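Local atomic coordinates of serine acetyltransferase (Entamoeba histolytica, PDB entry 3Q1X), a protein that probably catalyses the transfer of an acetyl group from acetyl-CoA to the hydroxyl of L-serine, a step in cysteine biosynthesis. Residues A[230-233]-A[234-238]; A[242-245]-A[246-250]. All blocks are in the same frame, centred on the assembly; numbering follows the deposited sequence.

Contact 1 of 2, residues A[230-233]-A[234-238]; sequences VTIG and TGAKV
The hydrogen bond that crosses this contact runs from A236 N to G233 O, 3.2 Å long and close to straight at the hydrogen (159°), though the donor stands out of the carbonyl plane. It closes a type II beta turn from G233 to A236. Both central residues define the type: T234 is extended-like, and G235 combines a positive phi (84°) with a psi near zero, a conformation readily adopted without a side chain. G235 N also comes near G233 O, but at too poor an angle to bond, and T234 N is buried with no partner in the model.

Inside the bend, the apolar packing centres on I232 CG2, which lies 3.6 Å from A236 CB. That branch of I232 is anti to the backbone N, with CG1 placed beside the N (chi1 -49°), which places CG2 against A236 CB. V238 CG2 reaches the same methyl more loosely, 4.4 Å from I232 CG2. A236 CB also packs closely beside the carbonyl that the turn bond brings near, 3.3 Å from G233 O. I232, A236 and V238 thus mark one inner surface, following the hexapeptide pattern of an aliphatic residue, glycine, and a small residue four positions after the first.

K237 leaves the other way: its chain bends at three of four torsions and brings NZ back to G235 O at 2.6 Å. The same amine bonds N253 OD1 of the third subunit, while N253 ND2 there adds a weak bond to G235 O, so the turn's outer face meets the trimer interface. T231 OG1 bonds Q210 NE2 of the second subunit.

In the fold, the turn is a corner between two parallel sheets: strand 231-232 lies between 197-198 and 248-250, strand 237-239 between 203-205 and 255-256, and I232 packs inward on L204 and I250.

Contact 2 of 2, residues A[242-245]-A[246-250]; sequences IIVG and SHVRI
Between G245 and V248 the backbone turns without any hydrogen bond across the contact: S246 stays extended, H247 takes the left-handed helical conformation (phi 50°, psi 48°), and G245 O ends 4.1 Å from H247 N. G245 O is buried and has no hydrogen-bonding partner in the model. V248 CG2 and CB pack against it, CG2 at 3.2 Å from G245 O and CB at 3.8 Å.

The valines carry the rest. V248 CG1 and V244 CG1 meet at 3.8 Å, their side chains crossing at a slant. Both of these methyls are anti to their own backbone N, which leaves V248 CG2, anti to the carbonyl carbon (chi1 170° for CG1), as the branch that covers G245 O. I250 joins from further along the strand, its CD1 lying 4.4 Å from V244 CG1.

S246 is tied to the neighbouring coils: S246 OG bonds D228 N and S246 N bonds S262 OG. Beside it, the H247 ring meets that of Y229 with nearly parallel planes. R249 NH2, by contrast, reaches across to Q210 O of the second subunit.

An aliphatic residue, glycine, and a small residue, here valine, four positions after the first, all three sited where one flat strand gives way to the next, is the signature of a hexapeptide repeat: V244, G245 and V248 form one corner of the left-handed parallel beta-helix, with V244, V248 and I250 packed on its inner side.

Contact 1 closes before contact 2 opens, and both lie in the hexapeptide range, their centres about 10 Å apart. Contact 1 leads out of the sheet holding strand 231-232; contact 2, after strand 243-244 in another sheet, leads back into it through 248-250, one coil later. Neighbouring parallel strands then join the two: T231 O to I250 N and G233 N to I250 O are each 2.8 Å, probable hydrogen bonds, and V230 CG2 packs 3.3 Å from G245 O. Both also touch the second subunit, T231 of contact 1 packing on its H208 and R249 of contact 2 on its F209; these beta-helix corners thus border that chain near H208, a serine-pocket residue.

Contact 1 of 2, residues A[230-233]-A[234-238]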
# COMPACT_ATOMS: atom_id res chain seq x y z
N VAL A 230 -12.88 9.92 -20.39
CA VAL A 230 -13.03 10.61 -19.12
C VAL A 230 -11.70 10.62 -18.39
O VAL A 230 -11.00 9.60 -18.34
CB VAL A 230 -14.11 9.95 -18.25
CG1 VAL A 230 -14.16 10.56 -16.84
CG2 VAL A 230 -15.46 10.03 -18.94
N THR A 231 -11.35 11.78 -17.85
CA THR A 231 -10.16 11.92 -17.00
C THR A 231 -10.58 12.33 -15.60
O THR A 231 -11.29 13.33 -15.41
CB THR A 231 -9.15 12.92 -17.57
OG1 THR A 231 -8.93 12.63 -18.96
CG2 THR A 231 -7.81 12.85 -16.83
N ILE A 232 -10.15 11.56 -14.60
CA ILE A 232 -10.56 11.82 -13.23
C ILE A 232 -9.34 12.20 -12.40
O ILE A 232 -8.47 11.36 -12.15
CB ILE A 232 -11.32 10.63 -12.60
CG1 ILE A 232 -12.42 10.15 -13.55
CG2 ILE A 232 -11.94 11.05 -11.27
CD1 ILE A 232 -13.15 8.93 -13.09
N GLY A 233 -9.30 13.46 -12.00
CA GLY A 233 -8.13 14.03 -11.34
C GLY A 233 -7.92 13.55 -9.92
O GLY A 233 -8.81 12.96 -9.31
N THR A 234 -6.71 13.81 -9.41
CA THR A 234 -6.28 13.38 -8.09
C THR A 234 -7.26 13.73 -6.98
O THR A 234 -7.64 14.90 -6.83
CB THR A 234 -4.92 13.99 -7.72
OG1 THR A 234 -4.03 13.95 -8.85
CG2 THR A 234 -4.32 13.24 -6.56
N GLY A 235 -7.66 12.73 -6.21
CA GLY A 235 -8.48 12.94 -5.02
C GLY A 235 -9.98 13.05 -5.26
O GLY A 235 -10.75 13.18 -4.30
N ALA A 236 -10.39 13.01 -6.52
CA ALA A 236 -11.81 13.14 -6.86
C ALA A 236 -12.61 11.97 -6.30
O ALA A 236 -12.20 10.81 -6.41
CB ALA A 236 -11.99 13.26 -8.37
N LYS A 237 -13.74 12.28 -5.66
CA LYS A 237 -14.63 11.28 -5.07
C LYS A 237 -15.96 11.28 -5.80
O LYS A 237 -16.80 12.17 -5.58
CB LYS A 237 -14.84 11.51 -3.56
CG LYS A 237 -13.56 11.64 -2.70
CD LYS A 237 -12.58 10.49 -2.96
CE LYS A 237 -11.35 10.56 -2.03
NZ LYS A 237 -10.61 11.85 -2.08
N VAL A 238 -16.15 10.29 -6.66
CA VAL A 238 -17.36 10.18 -7.47
C VAL A 238 -18.22 9.08 -6.88
O VAL A 238 -17.84 7.90 -6.91
CB VAL A 238 -17.02 9.90 -8.95
CG1 VAL A 238 -18.27 9.97 -9.82
CG2 VAL A 238 -15.98 10.90 -9.45

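Contact 2 of 2, residues A[242-245]-A[246-250]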
# COMPACT_ATOMS: atom_id res chain seq x y z
N ILE A 242 -24.70 7.16 -10.21
CA ILE A 242 -24.76 8.37 -11.03
C ILE A 242 -24.09 8.12 -12.37
O ILE A 242 -23.32 7.17 -12.52
CB ILE A 242 -24.09 9.57 -10.31
CG1 ILE A 242 -22.63 9.25 -9.96
CG2 ILE A 242 -24.91 9.98 -9.07
CD1 ILE A 242 -21.83 10.44 -9.47
N ILE A 243 -24.40 8.96 -13.35
CA ILE A 243 -23.84 8.81 -14.69
C ILE A 243 -22.92 9.98 -15.03
O ILE A 243 -23.32 11.15 -14.96
CB ILE A 243 -24.94 8.64 -15.78
CG1 ILE A 243 -25.68 7.32 -15.57
CG2 ILE A 243 -24.34 8.69 -17.18
CD1 ILE A 243 -27.00 7.22 -16.30
N VAL A 244 -21.67 9.65 -15.35
CA VAL A 244 -20.73 10.60 -15.91
C VAL A 244 -20.65 10.37 -17.42
O VAL A 244 -20.42 9.24 -17.88
CB VAL A 244 -19.33 10.49 -15.24
CG1 VAL A 244 -18.37 11.50 -15.84
CG2 VAL A 244 -19.43 10.68 -13.73
N GLY A 245 -20.86 11.43 -18.19
CA GLY A 245 -20.88 11.34 -19.64
C GLY A 245 -19.49 11.17 -20.24
O GLY A 245 -18.50 11.09 -19.51
N SER A 246 -19.42 11.13 -21.56
CA SER A 246 -18.15 11.01 -22.27
C SER A 246 -17.45 12.36 -22.33
O SER A 246 -18.07 13.40 -22.09
CB SER A 246 -18.35 10.43 -23.68
OG SER A 246 -18.70 9.06 -23.62
N HIS A 247 -16.15 12.33 -22.62
CA HIS A 247 -15.33 13.54 -22.76
C HIS A 247 -15.53 14.50 -21.57
O HIS A 247 -15.76 15.70 -21.75
CB HIS A 247 -15.60 14.23 -24.11
CG HIS A 247 -15.28 13.37 -25.30
ND1 HIS A 247 -16.23 12.60 -25.95
CD2 HIS A 247 -14.12 13.17 -25.96
CE1 HIS A 247 -15.66 11.96 -26.95
NE2 HIS A 247 -14.38 12.28 -26.98
N VAL A 248 -15.44 13.94 -20.37
CA VAL A 248 -15.56 14.71 -19.13
C VAL A 248 -14.18 14.80 -18.46
O VAL A 248 -13.45 13.81 -18.38
CB VAL A 248 -16.60 14.07 -18.16
CG1 VAL A 248 -16.53 14.70 -16.79
CG2 VAL A 248 -18.01 14.19 -18.74
N ARG A 249 -13.84 16.00 -18.01
CA ARG A 249 -12.62 16.24 -17.23
C ARG A 249 -13.03 16.57 -15.79
O ARG A 249 -13.84 17.47 -15.56
CB ARG A 249 -11.81 17.39 -17.83
CG ARG A 249 -11.24 17.11 -19.22
CD ARG A 249 -11.08 18.39 -20.05
NE ARG A 249 -10.24 18.19 -21.24
CZ ARG A 249 -9.16 18.90 -21.55
NH1 ARG A 249 -8.75 19.90 -20.77
NH2 ARG A 249 -8.47 18.62 -22.65
N ILE A 250 -12.50 15.81 -14.83
CA ILE A 250 -12.80 16.06 -13.42
C ILE A 250 -11.56 16.55 -12.68
O ILE A 250 -10.52 15.89 -12.71
CB ILE A 250 -13.38 14.80 -12.74
CG1 ILE A 250 -14.70 14.40 -13.41
CG2 ILE A 250 -13.61 15.05 -11.24
CD1 ILE A 250 -15.03 12.92 -13.30